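Local coordinates for ABC transporter sugar binding protein (PDB 3UOR) that probably binds maltose or a related sugar in the periplasm and hands it to an ABC importer of a plant-pathogenic bacterium, at residues V172-K177 with Q236-K241; I187-N192 with G228-M233; R145-R150 with P288-N293; L191-Q196 with V242-V247. All coordinates share one frame; numbering follows the deposited sequence.

Contact 1: residues V172-K177 with Q236-K241; sequences VMAAIK and QGWAPK
M173, on the helix that spans 166-180, lays its side chain crosswise against the indole of W238. Its CB sits over the five-membered ring, 4.2 Å from the ring centroid and 22° off the normal, a CH-pi contact. The chain then bends at its last torsion (chi3 -64°), which brings CE back to the benzo part of the indole, where it lies 3.5 Å from W238 CE3. The sulfur between them keeps an oblique Met-aromatic relation to the six-membered ring. One residue on, A174 continues the same helical surface: its backbone N stands over the indole face that M173 CB covers, its CA approaches W238 NE1 to 3.6 Å, and its CB touches W238 CZ2. The opposite face of the indole carries the CB of Q236, 3.4 Å above the plane, so W238 is clamped between the helix and its own loop. K177 closes the turn. Its CG stands anti to the backbone N (chi1 -178°), and the chain, kinked at chi2, runs out to G237, where K177 NZ donates a 2.8 Å hydrogen bond to G237 O. G237 itself, with positive phi, ends helix 221-235 in a Schellman motif. The ammonium group also bonds R184 O and makes a cation-pi contact with Y185. Chemically the contact is thus divided: an apolar clasp holds the tryptophan, while a lysine shared between two backbone carbonyls and an aromatic ring ties helix 166-180 to the C-terminal end of helix 221-235, where the helix dipole would be expected to welcome a positive charge.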
loop_
_atom_site.group_PDB
_atom_site.type_symbol
_atom_site.label_atom_id
_atom_site.label_comp_id
_atom_site.label_asym_id
_atom_site.label_seq_id
_atom_site.Cartn_x
_atom_site.Cartn_y
_atom_site.Cartn_z
ATOM N N VAL A 172 6.231 -24.118 7.053
ATOM C CA VAL A 172 6.198 -24.277 5.594
ATOM C C VAL A 172 7.526 -23.819 4.975
ATOM O O VAL A 172 8.101 -24.488 4.114
ATOM C CB VAL A 172 5.049 -23.476 4.946
ATOM C CG1 VAL A 172 5.220 -23.460 3.440
ATOM C CG2 VAL A 172 3.684 -24.065 5.342
ATOM N N MET A 173 8.025 -22.672 5.417
ATOM C CA MET A 173 9.293 -22.185 4.878
ATOM C C MET A 173 10.429 -23.150 5.189
ATOM O O MET A 173 11.280 -23.397 4.343
ATOM C CB MET A 173 9.618 -20.762 5.356
ATOM C CG MET A 173 8.723 -19.693 4.685
ATOM S SD MET A 173 9.169 -18.015 5.173
ATOM C CE MET A 173 8.803 -18.030 6.936
ATOM N N ALA A 174 10.446 -23.703 6.392
ATOM C CA ALA A 174 11.520 -24.644 6.737
ATOM C C ALA A 174 11.373 -25.874 5.845
ATOM O O ALA A 174 12.361 -26.445 5.387
ATOM C CB ALA A 174 11.462 -25.029 8.207
ATOM N N ALA A 175 10.129 -26.255 5.559
ATOM C CA ALA A 175 9.887 -27.453 4.760
ATOM C C ALA A 175 10.373 -27.231 3.319
ATOM O O ALA A 175 10.945 -28.126 2.693
ATOM C CB ALA A 175 8.403 -27.854 4.800
ATOM N N ILE A 176 10.180 -26.026 2.809
ATOM C CA ILE A 176 10.631 -25.697 1.454
ATOM C C ILE A 176 12.151 -25.650 1.410
ATOM O O ILE A 176 12.782 -26.132 0.467
ATOM C CB ILE A 176 10.045 -24.339 0.986
ATOM C CG1 ILE A 176 8.529 -24.447 0.839
ATOM C CG2 ILE A 176 10.685 -23.893 -0.307
ATOM C CD1 ILE A 176 7.835 -23.166 0.435
ATOM N N LYS A 177 12.739 -25.079 2.453
ATOM C CA LYS A 177 14.180 -24.934 2.514
ATOM C C LYS A 177 14.855 -26.313 2.492
ATOM O O LYS A 177 15.827 -26.520 1.764
ATOM C CB LYS A 177 14.589 -24.127 3.744
ATOM C CG LYS A 177 16.108 -23.888 3.871
ATOM C CD LYS A 177 16.622 -22.926 2.808
ATOM C CE LYS A 177 18.110 -22.689 3.001
ATOM N NZ LYS A 177 18.599 -21.573 2.161
ATOM N N GLN A 236 17.533 -17.838 9.364
ATOM C CA GLN A 236 17.315 -19.280 9.176
ATOM C C GLN A 236 17.694 -19.691 7.753
ATOM O O GLN A 236 17.765 -20.871 7.442
ATOM C CB GLN A 236 15.865 -19.692 9.441
ATOM C CG GLN A 236 15.351 -19.379 10.818
ATOM C CD GLN A 236 16.057 -20.168 11.885
ATOM O OE1 GLN A 236 16.669 -21.201 11.607
ATOM N NE2 GLN A 236 15.981 -19.686 13.122
ATOM N N GLY A 237 17.934 -18.714 6.888
ATOM C CA GLY A 237 18.228 -19.000 5.499
ATOM C C GLY A 237 16.958 -19.206 4.685
ATOM O O GLY A 237 17.012 -19.771 3.587
ATOM N N TRP A 238 15.815 -18.761 5.212
ATOM C CA TRP A 238 14.544 -18.900 4.478
ATOM C C TRP A 238 14.458 -17.818 3.407
ATOM O O TRP A 238 14.003 -18.072 2.286
ATOM C CB TRP A 238 13.329 -18.839 5.409
ATOM C CG TRP A 238 13.318 -19.918 6.437
ATOM C CD1 TRP A 238 13.905 -21.136 6.341
ATOM C CD2 TRP A 238 12.680 -19.876 7.719
ATOM N NE1 TRP A 238 13.674 -21.866 7.482
ATOM C CE2 TRP A 238 12.926 -21.112 8.347
ATOM C CE3 TRP A 238 11.913 -18.919 8.392
ATOM C CZ2 TRP A 238 12.447 -21.411 9.627
ATOM C CZ3 TRP A 238 11.443 -19.212 9.666
ATOM C CH2 TRP A 238 11.714 -20.447 10.269
ATOM N N ALA A 239 14.927 -16.624 3.764
ATOM C CA ALA A 239 14.976 -15.487 2.863
ATOM C C ALA A 239 16.421 -15.071 2.615
ATOM O O ALA A 239 17.164 -14.871 3.564
ATOM C CB ALA A 239 14.243 -14.335 3.472
ATOM N N PRO A 240 16.799 -14.884 1.339
ATOM C CA PRO A 240 18.164 -14.454 0.998
ATOM C C PRO A 240 18.435 -13.040 1.482
ATOM O O PRO A 240 17.528 -12.194 1.517
ATOM C CB PRO A 240 18.171 -14.482 -0.536
ATOM C CG PRO A 240 16.709 -14.249 -0.920
ATOM C CD PRO A 240 15.933 -14.994 0.147
ATOM N N LYS A 241 19.686 -12.780 1.841
ATOM C CA LYS A 241 20.083 -11.465 2.314
ATOM C C LYS A 241 20.483 -10.581 1.139
ATOM O O LYS A 241 21.667 -10.329 0.916
ATOM C CB LYS A 241 21.231 -11.596 3.328
ATOM C CG LYS A 241 20.799 -12.260 4.628
ATOM C CD LYS A 241 21.946 -12.357 5.608
ATOM C CE LYS A 241 21.488 -13.031 6.888
ATOM N NZ LYS A 241 22.598 -13.243 7.876
#

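Contact 2: residues I187-N192 with G228-M233; sequences ILMPLN and GFYDNM
M189 reaches across from the chain just after strand 187-188 and ends in a methyl group wedged between two residues of helix 221-235. With CG beside the backbone N (chi1 -59°) the side chain starts out extended, then bends at chi3; M189 CE comes to 3.5 Å from M233 SD and 4.0 Å from Y230 CD1. M189 and Y230 run antiparallel past one another, leaving the M189 sulfur in an oblique Met-aromatic position 5.3 Å from the ring centroid, whereas the two methionines lie crosswise. M233 is bent at chi3 as well, away from a staggered value (-146°), and its sulfur also receives I187 CG2 at 4.3 Å. In this alpha/beta lobe of a periplasmic binding protein, helix 221-235 packs on side chains of, and just after, the short strand 187-188, which pairs in parallel with strand 259-264. Y230 swings its ring off the helix with CG anti to the backbone N (chi1 175°), carrying the hydroxyl to L191 CD2, 3.6 Å from Y230 OH. Two waters extend that hydroxyl's reach: one, in the plane of the ring, lies between Y230 OH and P190 O, 2.8 Å from each, and the other donates to L191 O at 3.0 Å and is also hydrogen-bonded to Y230 OH.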
loop_
_atom_site.group_PDB
_atom_site.type_symbol
_atom_site.label_atom_id
_atom_site.label_comp_id
_atom_site.label_asym_id
_atom_site.label_seq_id
_atom_site.Cartn_x
_atom_site.Cartn_y
_atom_site.Cartn_z
ATOM N N ILE A 187 11.526 -17.651 0.518
ATOM C CA ILE A 187 10.834 -16.389 0.250
ATOM C C ILE A 187 11.803 -15.259 -0.079
ATOM O O ILE A 187 12.896 -15.179 0.490
ATOM C CB ILE A 187 9.983 -15.959 1.466
ATOM C CG1 ILE A 187 9.134 -14.725 1.148
ATOM C CG2 ILE A 187 10.878 -15.668 2.661
ATOM C CD1 ILE A 187 8.113 -14.420 2.257
ATOM N N LEU A 188 11.389 -14.391 -0.996
ATOM C CA LEU A 188 12.142 -13.196 -1.341
ATOM C C LEU A 188 11.491 -11.929 -0.770
ATOM O O LEU A 188 10.340 -11.615 -1.081
ATOM C CB LEU A 188 12.264 -13.059 -2.864
ATOM C CG LEU A 188 12.861 -11.720 -3.301
ATOM C CD1 LEU A 188 14.310 -11.632 -2.859
ATOM C CD2 LEU A 188 12.745 -11.521 -4.809
ATOM N N MET A 189 12.244 -11.226 0.071
ATOM C CA MET A 189 11.856 -9.948 0.647
ATOM C C MET A 189 13.088 -9.048 0.573
ATOM O O MET A 189 13.935 -9.080 1.470
ATOM C CB MET A 189 11.477 -10.106 2.127
ATOM C CG MET A 189 10.333 -11.068 2.420
ATOM S SD MET A 189 9.821 -11.035 4.158
ATOM C CE MET A 189 11.312 -11.717 4.951
ATOM N N PRO A 190 13.206 -8.250 -0.496
ATOM C CA PRO A 190 14.408 -7.423 -0.680
ATOM C C PRO A 190 14.640 -6.480 0.493
ATOM O O PRO A 190 13.722 -5.783 0.895
ATOM C CB PRO A 190 14.107 -6.633 -1.954
ATOM C CG PRO A 190 13.056 -7.433 -2.664
ATOM C CD PRO A 190 12.225 -8.066 -1.577
ATOM N N LEU A 191 15.863 -6.462 1.021
ATOM C CA LEU A 191 16.205 -5.706 2.225
ATOM C C LEU A 191 16.128 -4.180 2.071
ATOM O O LEU A 191 16.123 -3.455 3.065
ATOM C CB LEU A 191 17.603 -6.109 2.695
ATOM C CG LEU A 191 17.679 -7.479 3.372
ATOM C CD1 LEU A 191 19.121 -7.937 3.549
ATOM C CD2 LEU A 191 16.959 -7.438 4.714
ATOM N N ASN A 192 16.070 -3.702 0.831
ATOM C CA ASN A 192 15.957 -2.271 0.559
ATOM C C ASN A 192 14.510 -1.769 0.609
ATOM O O ASN A 192 14.268 -0.568 0.505
ATOM C CB ASN A 192 16.539 -1.946 -0.821
ATOM C CG ASN A 192 15.842 -2.709 -1.929
ATOM O OD1 ASN A 192 15.982 -3.928 -2.037
ATOM N ND2 ASN A 192 15.065 -2.002 -2.746
ATOM N N GLY A 228 11.539 -9.374 15.248
ATOM C CA GLY A 228 11.984 -10.735 15.505
ATOM C C GLY A 228 11.606 -11.714 14.399
ATOM O O GLY A 228 12.454 -12.472 13.889
ATOM N N PHE A 229 10.322 -11.701 14.030
ATOM C CA PHE A 229 9.775 -12.599 12.998
ATOM C C PHE A 229 10.460 -12.346 11.642
ATOM O O PHE A 229 10.890 -13.274 10.960
ATOM C CB PHE A 229 8.255 -12.376 12.886
ATOM C CG PHE A 229 7.568 -13.267 11.886
ATOM C CD1 PHE A 229 7.556 -14.647 12.054
ATOM C CD2 PHE A 229 6.885 -12.715 10.805
ATOM C CE1 PHE A 229 6.902 -15.469 11.140
ATOM C CE2 PHE A 229 6.230 -13.516 9.892
ATOM C CZ PHE A 229 6.229 -14.905 10.055
ATOM N N TYR A 230 10.573 -11.074 11.268
ATOM C CA TYR A 230 11.210 -10.677 10.016
ATOM C C TYR A 230 12.720 -11.042 9.968
ATOM O O TYR A 230 13.193 -11.666 9.016
ATOM C CB TYR A 230 11.005 -9.166 9.835
ATOM C CG TYR A 230 11.694 -8.531 8.652
ATOM C CD1 TYR A 230 11.100 -8.541 7.385
ATOM C CD2 TYR A 230 12.910 -7.859 8.801
ATOM C CE1 TYR A 230 11.712 -7.916 6.301
ATOM C CE2 TYR A 230 13.534 -7.238 7.716
ATOM C CZ TYR A 230 12.920 -7.262 6.473
ATOM O OH TYR A 230 13.501 -6.652 5.386
ATOM N N ASP A 231 13.473 -10.670 10.991
ATOM C CA ASP A 231 14.913 -10.990 11.022
ATOM C C ASP A 231 15.136 -12.506 10.981
ATOM O O ASP A 231 16.012 -13.009 10.266
ATOM C CB ASP A 231 15.542 -10.400 12.279
ATOM C CG ASP A 231 17.050 -10.598 12.334
ATOM O OD1 ASP A 231 17.707 -10.590 11.268
ATOM O OD2 ASP A 231 17.571 -10.731 13.458
ATOM N N ASN A 232 14.324 -13.243 11.732
ATOM C CA ASN A 232 14.483 -14.697 11.802
ATOM C C ASN A 232 14.500 -15.372 10.427
ATOM O O ASN A 232 15.218 -16.340 10.231
ATOM C CB ASN A 232 13.394 -15.324 12.677
ATOM C CG ASN A 232 13.614 -16.804 12.893
ATOM O OD1 ASN A 232 14.609 -17.217 13.486
ATOM N ND2 ASN A 232 12.678 -17.615 12.422
ATOM N N MET A 233 13.703 -14.875 9.483
ATOM C CA MET A 233 13.625 -15.500 8.162
ATOM C C MET A 233 14.966 -15.441 7.424
ATOM O O MET A 233 15.316 -16.359 6.697
ATOM C CB MET A 233 12.550 -14.829 7.292
ATOM C CG MET A 233 11.120 -14.956 7.848
ATOM S SD MET A 233 9.892 -14.446 6.613
ATOM C CE MET A 233 8.675 -13.742 7.714
HETATM O O HOH W 1 12.069 -6.537 3.033
HETATM O O HOH W 2 15.424 -4.347 5.835
#

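Contact 3: residues R145-R150 with P288-N293; sequences RLLFYR and PLPGPN
L146 and L289 bring their backbones together, with CA atoms 5.0 Å apart, where the loop following strand 284-287 peels away from strand 134-150. L146 meets the loop with its base: L146 CB lies 4.1 Å from P288 CA. Its CG stands between the backbone N and the carbonyl carbon (chi1 51°), which sets CD2 beside P288 CA while the side chain packs on helix 359-364. L289 answers with both branches. L289 CD1 reaches L146 CA at 4.0 Å, while L289 CD2 rests 3.8 Å from R145 O. Q364 of the same helix binds both segments at this point, donating through NE2 to R145 O and accepting at OE1 from L289 N. The strand pairing that precedes this divergence is antiparallel, L147 still bonding through its backbone to A287, on a mixed sheet of the alpha/beta type expected of an extracellular solute-binding protein; strand 259-264 flanks strand 134-150 as its other antiparallel neighbour in this region, as the backbone bonds of L146 to S264 and F148 to Y262 attest. L147 meets the next proline with one methyl: L147 CD1 abuts the P290 ring at CD, 3.6 Å away, with P290 CG slightly farther. L147 CG, anti to the carbonyl carbon of its own residue (chi1 -53°), lies 4.3 Å from L289 CD1, and this one leucine therefore touches two consecutive loop residues. R145 sends its guanidinium group away from the loop to a salt bridge with D143.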
loop_
_atom_site.group_PDB
_atom_site.type_symbol
_atom_site.label_atom_id
_atom_site.label_comp_id
_atom_site.label_asym_id
_atom_site.label_seq_id
_atom_site.Cartn_x
_atom_site.Cartn_y
_atom_site.Cartn_z
ATOM N N ARG A 145 0.356 -5.604 0.168
ATOM C CA ARG A 145 1.384 -6.593 -0.160
ATOM C C ARG A 145 1.059 -7.938 0.459
ATOM O O ARG A 145 0.691 -8.013 1.621
ATOM C CB ARG A 145 2.752 -6.113 0.371
ATOM C CG ARG A 145 3.120 -4.687 -0.090
ATOM C CD ARG A 145 3.065 -4.595 -1.609
ATOM N NE ARG A 145 3.207 -3.217 -2.083
ATOM C CZ ARG A 145 4.368 -2.565 -2.154
ATOM N NH1 ARG A 145 5.499 -3.169 -1.783
ATOM N NH2 ARG A 145 4.399 -1.309 -2.595
ATOM N N LEU A 146 1.188 -9.007 -0.314
ATOM C CA LEU A 146 0.848 -10.331 0.197
ATOM C C LEU A 146 1.714 -11.344 -0.551
ATOM O O LEU A 146 2.615 -10.948 -1.298
ATOM C CB LEU A 146 -0.671 -10.597 0.045
ATOM C CG LEU A 146 -1.341 -10.372 -1.313
ATOM C CD1 LEU A 146 -0.642 -11.174 -2.405
ATOM C CD2 LEU A 146 -2.874 -10.686 -1.296
ATOM N N LEU A 147 1.463 -12.640 -0.378
ATOM C CA LEU A 147 2.360 -13.651 -0.951
ATOM C C LEU A 147 1.974 -14.154 -2.331
ATOM O O LEU A 147 0.915 -14.725 -2.500
ATOM C CB LEU A 147 2.468 -14.866 -0.020
ATOM C CG LEU A 147 2.854 -14.581 1.430
ATOM C CD1 LEU A 147 2.632 -15.829 2.265
ATOM C CD2 LEU A 147 4.308 -14.120 1.535
ATOM N N PHE A 148 2.845 -13.955 -3.310
ATOM C CA PHE A 148 2.785 -14.698 -4.562
ATOM C C PHE A 148 3.529 -15.986 -4.283
ATOM O O PHE A 148 4.567 -15.954 -3.634
ATOM C CB PHE A 148 3.496 -13.922 -5.684
ATOM C CG PHE A 148 2.739 -12.724 -6.155
ATOM C CD1 PHE A 148 2.055 -12.747 -7.366
ATOM C CD2 PHE A 148 2.671 -11.590 -5.381
ATOM C CE1 PHE A 148 1.334 -11.642 -7.800
ATOM C CE2 PHE A 148 1.935 -10.482 -5.810
ATOM C CZ PHE A 148 1.274 -10.510 -7.020
ATOM N N TYR A 149 3.018 -17.117 -4.766
ATOM C CA TYR A 149 3.629 -18.401 -4.453
ATOM C C TYR A 149 3.589 -19.396 -5.593
ATOM O O TYR A 149 2.671 -19.369 -6.415
ATOM C CB TYR A 149 2.999 -19.033 -3.211
ATOM C CG TYR A 149 1.576 -19.502 -3.387
ATOM C CD1 TYR A 149 0.510 -18.594 -3.378
ATOM C CD2 TYR A 149 1.292 -20.852 -3.556
ATOM C CE1 TYR A 149 -0.813 -19.027 -3.534
ATOM C CE2 TYR A 149 -0.020 -21.299 -3.710
ATOM C CZ TYR A 149 -1.067 -20.385 -3.697
ATOM O OH TYR A 149 -2.351 -20.840 -3.832
ATOM N N ARG A 150 4.601 -20.265 -5.627
ATOM C CA ARG A 150 4.645 -21.394 -6.550
ATOM C C ARG A 150 3.888 -22.573 -5.947
ATOM O O ARG A 150 4.331 -23.164 -4.955
ATOM C CB ARG A 150 6.092 -21.792 -6.836
ATOM C CG ARG A 150 6.886 -20.742 -7.630
ATOM C CD ARG A 150 6.770 -20.987 -9.127
ATOM N NE ARG A 150 7.100 -22.378 -9.485
ATOM C CZ ARG A 150 8.325 -22.800 -9.798
ATOM N NH1 ARG A 150 9.344 -21.949 -9.807
ATOM N NH2 ARG A 150 8.537 -24.072 -10.115
ATOM N N PRO A 288 -3.239 -14.425 1.056
ATOM C CA PRO A 288 -3.126 -13.258 1.932
ATOM C C PRO A 288 -2.030 -13.474 2.970
ATOM O O PRO A 288 -1.593 -14.597 3.166
ATOM C CB PRO A 288 -4.522 -13.146 2.563
ATOM C CG PRO A 288 -5.148 -14.484 2.405
ATOM C CD PRO A 288 -4.480 -15.188 1.254
ATOM N N LEU A 289 -1.592 -12.407 3.619
ATOM C CA LEU A 289 -0.429 -12.445 4.503
ATOM C C LEU A 289 -0.730 -13.188 5.807
ATOM O O LEU A 289 -1.680 -12.843 6.505
ATOM C CB LEU A 289 -0.025 -10.990 4.805
ATOM C CG LEU A 289 1.431 -10.582 4.987
ATOM C CD1 LEU A 289 2.306 -11.091 3.841
ATOM C CD2 LEU A 289 1.546 -9.073 5.147
ATOM N N PRO A 290 0.064 -14.217 6.148
ATOM C CA PRO A 290 -0.191 -14.820 7.463
ATOM C C PRO A 290 0.001 -13.805 8.584
ATOM O O PRO A 290 0.812 -12.891 8.451
ATOM C CB PRO A 290 0.880 -15.907 7.557
ATOM C CG PRO A 290 1.182 -16.245 6.114
ATOM C CD PRO A 290 1.077 -14.965 5.376
ATOM N N GLY A 291 -0.752 -13.949 9.666
ATOM C CA GLY A 291 -0.570 -13.111 10.841
ATOM C C GLY A 291 -0.257 -13.979 12.054
ATOM O O GLY A 291 -0.238 -15.210 11.949
ATOM N N PRO A 292 -0.009 -13.350 13.215
ATOM C CA PRO A 292 0.354 -14.088 14.433
ATOM C C PRO A 292 -0.638 -15.197 14.828
ATOM O O PRO A 292 -0.213 -16.289 15.240
ATOM C CB PRO A 292 0.381 -12.993 15.501
ATOM C CG PRO A 292 0.752 -11.740 14.734
ATOM C CD PRO A 292 0.163 -11.887 13.367
ATOM N N ASN A 293 -1.931 -14.911 14.698
ATOM C CA ASN A 293 -2.992 -15.814 15.139
ATOM C C ASN A 293 -3.911 -16.271 14.027
ATOM O O ASN A 293 -4.891 -16.959 14.275
ATOM C CB ASN A 293 -3.831 -15.126 16.201
ATOM C CG ASN A 293 -2.998 -14.679 17.360
ATOM O OD1 ASN A 293 -2.275 -15.476 17.953
ATOM N ND2 ASN A 293 -3.057 -13.394 17.670
#

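Contact 4: residues L191-Q196 with V242-V247; sequences LNEFEQ and VSETQV
N192 turns its amide to S243 and E244, its side chain running aslant to that of E244 with the amide and carboxylate planes moderately inclined to each other. N192 OD1 takes the backbone N-H of E244 at 2.6 Å, the donor standing 41° out of the carbonyl plane, above it and not on a lone pair. CG lies between the backbone N and carbonyl carbon of N192, a compact placement that keeps OD1 close to the loop, 3.5 Å from S243 CB. The carboxylates of E193 and E244 are turned 77° to each other, yet E193 OE2 and E244 OE1 come within 2.9 Å without a hydrogen bond; two like charges this near would be expected to raise the proton affinity of one of them. The other oxygen, E193 OE1, is met nearly head-on to its C-O bond by Q196 NE2, with OE1 lying close to the Q196 amide plane. On the second segment Q246 OE1 accepts from S243 N, the donor again above the carbonyl plane. A backbone bond completes the join: L191 N donates to V242 O at 2.8 Å, nearly straight at 175°, and L191 CB and CG pack on the same oxygen. The contact lies at the surface, linking the approach to helix 195-202 with the 3-10 turn 244-246 that precedes helix 250-256, while helix 377-394 touches both segments, V392 on L191 and E389 on S243.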
loop_
_atom_site.group_PDB
_atom_site.type_symbol
_atom_site.label_atom_id
_atom_site.label_comp_id
_atom_site.label_asym_id
_atom_site.label_seq_id
_atom_site.Cartn_x
_atom_site.Cartn_y
_atom_site.Cartn_z
ATOM N N LEU A 191 15.863 -6.462 1.021
ATOM C CA LEU A 191 16.205 -5.706 2.225
ATOM C C LEU A 191 16.128 -4.180 2.071
ATOM O O LEU A 191 16.123 -3.455 3.065
ATOM C CB LEU A 191 17.603 -6.109 2.695
ATOM C CG LEU A 191 17.679 -7.479 3.372
ATOM C CD1 LEU A 191 19.121 -7.937 3.549
ATOM C CD2 LEU A 191 16.959 -7.438 4.714
ATOM N N ASN A 192 16.070 -3.702 0.831
ATOM C CA ASN A 192 15.957 -2.271 0.559
ATOM C C ASN A 192 14.510 -1.769 0.609
ATOM O O ASN A 192 14.268 -0.568 0.505
ATOM C CB ASN A 192 16.539 -1.946 -0.821
ATOM C CG ASN A 192 15.842 -2.709 -1.929
ATOM O OD1 ASN A 192 15.982 -3.928 -2.037
ATOM N ND2 ASN A 192 15.065 -2.002 -2.746
ATOM N N GLU A 193 13.551 -2.683 0.733
ATOM C CA GLU A 193 12.135 -2.306 0.788
ATOM C C GLU A 193 11.663 -2.327 2.231
ATOM O O GLU A 193 12.094 -3.168 3.012
ATOM C CB GLU A 193 11.295 -3.251 -0.084
ATOM C CG GLU A 193 11.774 -3.269 -1.545
ATOM C CD GLU A 193 11.047 -4.271 -2.432
ATOM O OE1 GLU A 193 10.253 -5.098 -1.922
ATOM O OE2 GLU A 193 11.287 -4.232 -3.656
ATOM N N PHE A 194 10.791 -1.396 2.593
ATOM C CA PHE A 194 10.272 -1.346 3.951
ATOM C C PHE A 194 8.886 -2.012 4.136
ATOM O O PHE A 194 8.450 -2.231 5.267
ATOM C CB PHE A 194 10.189 0.111 4.409
ATOM C CG PHE A 194 9.152 0.931 3.669
ATOM C CD1 PHE A 194 7.821 0.881 4.040
ATOM C CD2 PHE A 194 9.516 1.755 2.607
ATOM C CE1 PHE A 194 6.859 1.639 3.372
ATOM C CE2 PHE A 194 8.566 2.525 1.936
ATOM C CZ PHE A 194 7.232 2.465 2.320
ATOM N N GLU A 195 8.196 -2.320 3.039
ATOM C CA GLU A 195 6.791 -2.732 3.125
ATOM C C GLU A 195 6.584 -4.059 3.852
ATOM O O GLU A 195 5.571 -4.254 4.538
ATOM C CB GLU A 195 6.121 -2.744 1.737
ATOM C CG GLU A 195 5.859 -1.356 1.155
ATOM C CD GLU A 195 7.058 -0.773 0.392
ATOM O OE1 GLU A 195 8.158 -1.347 0.458
ATOM O OE2 GLU A 195 6.904 0.270 -0.275
ATOM N N GLN A 196 7.547 -4.967 3.726
ATOM C CA GLN A 196 7.420 -6.273 4.371
ATOM C C GLN A 196 7.458 -6.150 5.909
ATOM O O GLN A 196 6.552 -6.633 6.586
ATOM C CB GLN A 196 8.512 -7.222 3.886
ATOM C CG GLN A 196 8.472 -7.510 2.384
ATOM C CD GLN A 196 9.205 -6.470 1.580
ATOM O OE1 GLN A 196 9.600 -5.434 2.109
ATOM N NE2 GLN A 196 9.403 -6.740 0.297
ATOM N N VAL A 242 19.493 -10.117 0.385
ATOM C CA VAL A 242 19.764 -9.332 -0.815
ATOM C C VAL A 242 18.881 -8.104 -0.913
ATOM O O VAL A 242 17.798 -8.066 -0.314
ATOM C CB VAL A 242 19.565 -10.167 -2.090
ATOM C CG1 VAL A 242 20.621 -11.268 -2.180
ATOM C CG2 VAL A 242 18.190 -10.778 -2.106
ATOM N N SER A 243 19.359 -7.105 -1.663
ATOM C CA SER A 243 18.557 -5.951 -2.079
ATOM C C SER A 243 17.989 -6.237 -3.457
ATOM O O SER A 243 18.441 -7.168 -4.120
ATOM C CB SER A 243 19.412 -4.690 -2.131
ATOM O OG SER A 243 19.816 -4.314 -0.824
ATOM N N GLU A 244 17.010 -5.448 -3.896
ATOM C CA GLU A 244 16.325 -5.730 -5.167
ATOM C C GLU A 244 17.275 -5.690 -6.352
ATOM O O GLU A 244 17.111 -6.429 -7.324
ATOM C CB GLU A 244 15.146 -4.780 -5.420
ATOM C CG GLU A 244 14.438 -5.051 -6.757
ATOM C CD GLU A 244 13.081 -4.366 -6.876
ATOM O OE1 GLU A 244 12.795 -3.456 -6.057
ATOM O OE2 GLU A 244 12.303 -4.742 -7.789
ATOM N N THR A 245 18.270 -4.820 -6.251
ATOM C CA THR A 245 19.277 -4.665 -7.289
ATOM C C THR A 245 20.133 -5.924 -7.439
ATOM O O THR A 245 20.690 -6.183 -8.508
ATOM C CB THR A 245 20.179 -3.451 -6.992
ATOM O OG1 THR A 245 21.316 -3.479 -7.858
ATOM C CG2 THR A 245 20.657 -3.478 -5.546
ATOM N N GLN A 246 20.227 -6.707 -6.364
ATOM C CA GLN A 246 21.027 -7.932 -6.358
ATOM C C GLN A 246 20.250 -9.107 -6.906
ATOM O O GLN A 246 20.806 -10.180 -7.101
ATOM C CB GLN A 246 21.492 -8.276 -4.947
ATOM C CG GLN A 246 22.246 -7.176 -4.257
ATOM C CD GLN A 246 22.670 -7.587 -2.874
ATOM O OE1 GLN A 246 22.111 -7.130 -1.879
ATOM N NE2 GLN A 246 23.660 -8.473 -2.800
ATOM N N VAL A 247 18.955 -8.915 -7.127
ATOM C CA VAL A 247 18.163 -9.935 -7.799
ATOM C C VAL A 247 18.171 -9.614 -9.288
ATOM O O VAL A 247 18.017 -8.455 -9.675
ATOM C CB VAL A 247 16.718 -9.984 -7.267
ATOM C CG1 VAL A 247 15.959 -11.140 -7.903
ATOM C CG2 VAL A 247 16.736 -10.127 -5.757
#

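Overall arrangement
All four contacts fall within the solute-binding protein family region and on a connected patch of the fold. Contacts 1 and 2 have centres about 10 Å apart; contact 2 uses helix 221-235 and contact 1 the loop that follows it, joined through probable backbone hydrogen bonds from W238 N and A239 N to M233 O. Contact 4, its centre about 9 Å from that of contact 2, shares L191 and N192 with it. Contact 3 reaches the same mixed sheet as contact 2, meeting it where L147 touches I187. Along the chain, contact 3 closes a long loop that encloses the others; contact 2 nests inside contact 1, whereas contacts 1 and 4 alternate. Sequence-distant segments thereby make one compact unit, consistent with a lobe of a periplasmic binding protein.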